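PDB 3RRL: succinyl-CoA:3-ketoacid-coenzyme A transferase subunit B from Helicobacter pylori, which catalyses, as one subunit of the enzyme, the transfer of coenzyme A from succinyl-CoA to a 3-oxo acid, giving a 3-oxoacyl-CoA and succinate. Local coordinates for residues A180-E185 with E202-L207. Numbering follows the deposited sequence.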
ATOM      1  N   ALA B 180     -13.154  -2.866  33.035  1.00 77.02           N
ATOM      2  CA  ALA B 180     -14.278  -3.020  33.951  1.00 69.62           C
ATOM      3  C   ALA B 180     -15.605  -2.931  33.207  1.00 57.96           C
ATOM      4  O   ALA B 180     -15.765  -2.121  32.294  1.00 56.63           O
ATOM      5  CB  ALA B 180     -14.209  -1.963  35.042  1.00 70.09           C
HETATM    6  N   MSE B 181     -16.560  -3.756  33.616  1.00 50.44           N
HETATM    7  CA  MSE B 181     -17.807  -3.917  32.879  1.00 43.72           C
HETATM    8  C   MSE B 181     -19.003  -3.320  33.614  1.00 43.21           C
HETATM    9  O   MSE B 181     -19.234  -3.617  34.786  1.00 44.32           O
HETATM   10  CB  MSE B 181     -18.059  -5.402  32.624  1.00 38.22           C
HETATM   11  CG  MSE B 181     -19.216  -5.685  31.698  1.00 35.85           C
HETATM   12 SE   MSE B 181     -19.372  -7.597  31.414  0.77 50.00          SE
HETATM   13  CE  MSE B 181     -20.482  -7.617  29.827  1.00195.45           C
ATOM     14  N   LYS B 182     -19.772  -2.488  32.919  1.00 41.88           N
ATOM     15  CA  LYS B 182     -20.962  -1.878  33.509  1.00 42.77           C
ATOM     16  C   LYS B 182     -22.238  -2.344  32.818  1.00 43.24           C
ATOM     17  O   LYS B 182     -22.311  -2.368  31.589  1.00 43.36           O
ATOM     18  CB  LYS B 182     -20.877  -0.348  33.427  1.00 42.94           C
ATOM     19  CG  LYS B 182     -19.664   0.271  34.102  1.00 45.72           C
ATOM     20  CD  LYS B 182     -19.469   1.703  33.621  1.00 51.48           C
ATOM     21  CE  LYS B 182     -18.268   2.391  34.277  1.00 56.77           C
ATOM     22  NZ  LYS B 182     -18.516   2.863  35.678  1.00 59.00           N
ATOM     23  N   LEU B 183     -23.258  -2.660  33.613  1.00 35.58           N
ATOM     24  CA  LEU B 183     -24.553  -3.013  33.068  1.00 31.33           C
ATOM     25  C   LEU B 183     -25.292  -1.701  32.950  1.00 34.03           C
ATOM     26  O   LEU B 183     -25.660  -1.109  33.957  1.00 37.29           O
ATOM     27  CB  LEU B 183     -25.298  -3.883  34.079  1.00 29.24           C
ATOM     28  CG  LEU B 183     -26.779  -4.118  33.789  1.00 32.58           C
ATOM     29  CD1 LEU B 183     -26.938  -4.823  32.441  1.00 30.27           C
ATOM     30  CD2 LEU B 183     -27.447  -4.923  34.897  1.00 33.40           C
ATOM     31  N   VAL B 184     -25.466  -1.210  31.728  1.00 32.04           N
ATOM     32  CA  VAL B 184     -26.155   0.059  31.547  1.00 31.16           C
ATOM     33  C   VAL B 184     -27.601  -0.040  31.070  1.00 32.23           C
ATOM     34  O   VAL B 184     -28.298   0.968  31.013  1.00 38.60           O
ATOM     35  CB  VAL B 184     -25.358   0.994  30.625  1.00 29.51           C
ATOM     36  CG1 VAL B 184     -23.980   1.228  31.206  1.00 30.44           C
ATOM     37  CG2 VAL B 184     -25.247   0.401  29.218  1.00 27.18           C
ATOM     38  N   GLU B 185     -28.048  -1.238  30.709  1.00 29.90           N
ATOM     39  CA  GLU B 185     -29.418  -1.398  30.230  1.00 33.75           C
ATOM     40  C   GLU B 185     -29.959  -2.819  30.419  1.00 36.04           C
ATOM     41  O   GLU B 185     -29.243  -3.800  30.212  1.00 38.23           O
ATOM     42  CB  GLU B 185     -29.493  -0.978  28.759  1.00 40.16           C
ATOM     43  CG  GLU B 185     -30.889  -0.709  28.224  1.00 44.99           C
ATOM     44  CD  GLU B 185     -30.883  -0.307  26.746  1.00 48.11           C
ATOM     45  OE1 GLU B 185     -29.944   0.400  26.312  1.00 48.20           O
ATOM     46  OE2 GLU B 185     -31.817  -0.701  26.018  1.00 49.26           O
ATOM     47  N   GLU B 202     -18.011 -10.359  36.692  1.00 43.23           N
ATOM     48  CA  GLU B 202     -18.318  -9.355  37.703  1.00 47.16           C
ATOM     49  C   GLU B 202     -18.543  -8.013  37.027  1.00 44.73           C
ATOM     50  O   GLU B 202     -17.756  -7.606  36.166  1.00 43.87           O
ATOM     51  CB  GLU B 202     -17.172  -9.228  38.706  1.00 54.97           C
ATOM     52  CG  GLU B 202     -16.872 -10.500  39.475  1.00 62.56           C
ATOM     53  CD  GLU B 202     -15.546 -10.435  40.216  1.00 69.37           C
ATOM     54  OE1 GLU B 202     -14.627  -9.720  39.749  1.00 67.14           O
ATOM     55  OE2 GLU B 202     -15.426 -11.101  41.269  1.00 74.27           O
ATOM     56  N   PHE B 203     -19.601  -7.315  37.423  1.00 41.39           N
ATOM     57  CA  PHE B 203     -19.915  -6.033  36.802  1.00 39.98           C
ATOM     58  C   PHE B 203     -20.505  -5.042  37.798  1.00 42.79           C
ATOM     59  O   PHE B 203     -21.017  -5.433  38.846  1.00 44.65           O
ATOM     60  CB  PHE B 203     -20.877  -6.229  35.620  1.00 31.63           C
ATOM     61  CG  PHE B 203     -22.194  -6.854  36.001  1.00 32.34           C
ATOM     62  CD1 PHE B 203     -23.303  -6.064  36.275  1.00 32.01           C
ATOM     63  CD2 PHE B 203     -22.327  -8.230  36.080  1.00 34.80           C
ATOM     64  CE1 PHE B 203     -24.521  -6.631  36.623  1.00 31.11           C
ATOM     65  CE2 PHE B 203     -23.543  -8.803  36.424  1.00 37.13           C
ATOM     66  CZ  PHE B 203     -24.642  -7.999  36.698  1.00 34.13           C
ATOM     67  N   GLU B 204     -20.427  -3.759  37.454  1.00 40.86           N
ATOM     68  CA  GLU B 204     -21.034  -2.704  38.252  1.00 43.27           C
ATOM     69  C   GLU B 204     -22.409  -2.400  37.682  1.00 38.91           C
ATOM     70  O   GLU B 204     -22.585  -2.378  36.463  1.00 34.69           O
ATOM     71  CB  GLU B 204     -20.185  -1.435  38.197  1.00 50.25           C
ATOM     72  CG  GLU B 204     -18.761  -1.594  38.690  1.00 59.84           C
ATOM     73  CD  GLU B 204     -17.878  -0.413  38.301  1.00 68.52           C
ATOM     74  OE1 GLU B 204     -18.366   0.485  37.578  1.00 71.27           O
ATOM     75  OE2 GLU B 204     -16.696  -0.381  38.712  1.00 70.74           O
ATOM     76  N   VAL B 205     -23.377  -2.141  38.557  1.00 35.90           N
ATOM     77  CA  VAL B 205     -24.722  -1.840  38.097  1.00 32.51           C
ATOM     78  C   VAL B 205     -24.884  -0.333  37.940  1.00 35.74           C
ATOM     79  O   VAL B 205     -24.954   0.428  38.912  1.00 38.89           O
ATOM     80  CB  VAL B 205     -25.771  -2.378  39.085  1.00 34.52           C
ATOM     81  CG1 VAL B 205     -27.166  -1.901  38.694  1.00 33.94           C
ATOM     82  CG2 VAL B 205     -25.699  -3.898  39.144  1.00 32.41           C
ATOM     83  N   ARG B 206     -24.895   0.070  36.680  1.00 33.45           N
ATOM     84  CA  ARG B 206     -25.073   1.441  36.223  1.00 32.58           C
ATOM     85  C   ARG B 206     -26.433   1.797  35.619  1.00 37.12           C
ATOM     86  O   ARG B 206     -26.510   2.715  34.808  1.00 41.85           O
ATOM     87  CB  ARG B 206     -23.898   1.897  35.365  1.00 38.40           C
ATOM     88  CG  ARG B 206     -22.591   1.955  36.161  1.00 41.22           C
ATOM     89  CD  ARG B 206     -22.724   2.882  37.374  1.00 41.49           C
ATOM     90  NE  ARG B 206     -21.480   2.979  38.135  1.00 43.10           N
ATOM     91  CZ  ARG B 206     -21.157   2.189  39.156  1.00 44.75           C
ATOM     92  NH1 ARG B 206     -20.002   2.358  39.785  1.00 46.49           N
ATOM     93  NH2 ARG B 206     -21.986   1.232  39.554  1.00 42.07           N
ATOM     94  N   LEU B 207     -27.448   0.967  35.837  1.00 38.82           N
ATOM     95  CA  LEU B 207     -28.795   1.315  35.379  1.00 38.69           C
ATOM     96  C   LEU B 207     -29.193   2.709  35.834  1.00 41.71           C
ATOM     97  O   LEU B 207     -29.936   3.400  35.138  1.00 47.77           O
ATOM     98  CB  LEU B 207     -29.827   0.293  35.857  1.00 33.09           C
ATOM     99  CG  LEU B 207     -29.530  -1.127  35.380  1.00 34.78           C
ATOM    100  CD1 LEU B 207     -30.497  -2.118  35.996  1.00 28.39           C
ATOM    101  CD2 LEU B 207     -29.555  -1.208  33.852  1.00 25.42           C
TER
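The closing beta-alpha-beta unit of the chain brings strand 204-205 in parallel beside strand 180-186, with helix 192-198 as the connection. Three backbone hydrogen bonds join the segments: Glu204 N gives to Met181 O (2.9 Å), Leu183 N to Glu204 O (2.9 Å), and, just past the short strand and more bent at 136°, Arg206 N to Leu183 O (3.1 Å). On one face Lys182 and Glu204 run side by side, and Lys182 NZ, turned in by a bend at chi4 (-78°), meets Glu204 OE1 at 3.0 Å in a salt bridge. Glu204 OE1 also lies above the Arg206 guanidinium plane, toward its rim, 3.3 Å from Arg206 NH1, an attraction of charges without a directed N-H. Sharing this oxygen probably offsets the nearness of Lys182 NZ and Arg206 NE. Arg206 NH2 bonds to Val205 O from above that carbonyl's plane, which helps fix the guanidinium. Leu183 points to the opposite face, running beside the Phe203 side chain, its CB meeting Phe203 CD1 obliquely at 3.7 Å; it also packs on Leu192 of the connecting helix. Leu207 CD2 reaches across to Glu185 N (3.5 Å), a van der Waals contact. Strand 180-186 also pairs antiparallel with strand 172-177, and this C-terminal beta-alpha-beta crossover adds a parallel edge strand to the large mixed sheet of the CoA-transferase fold.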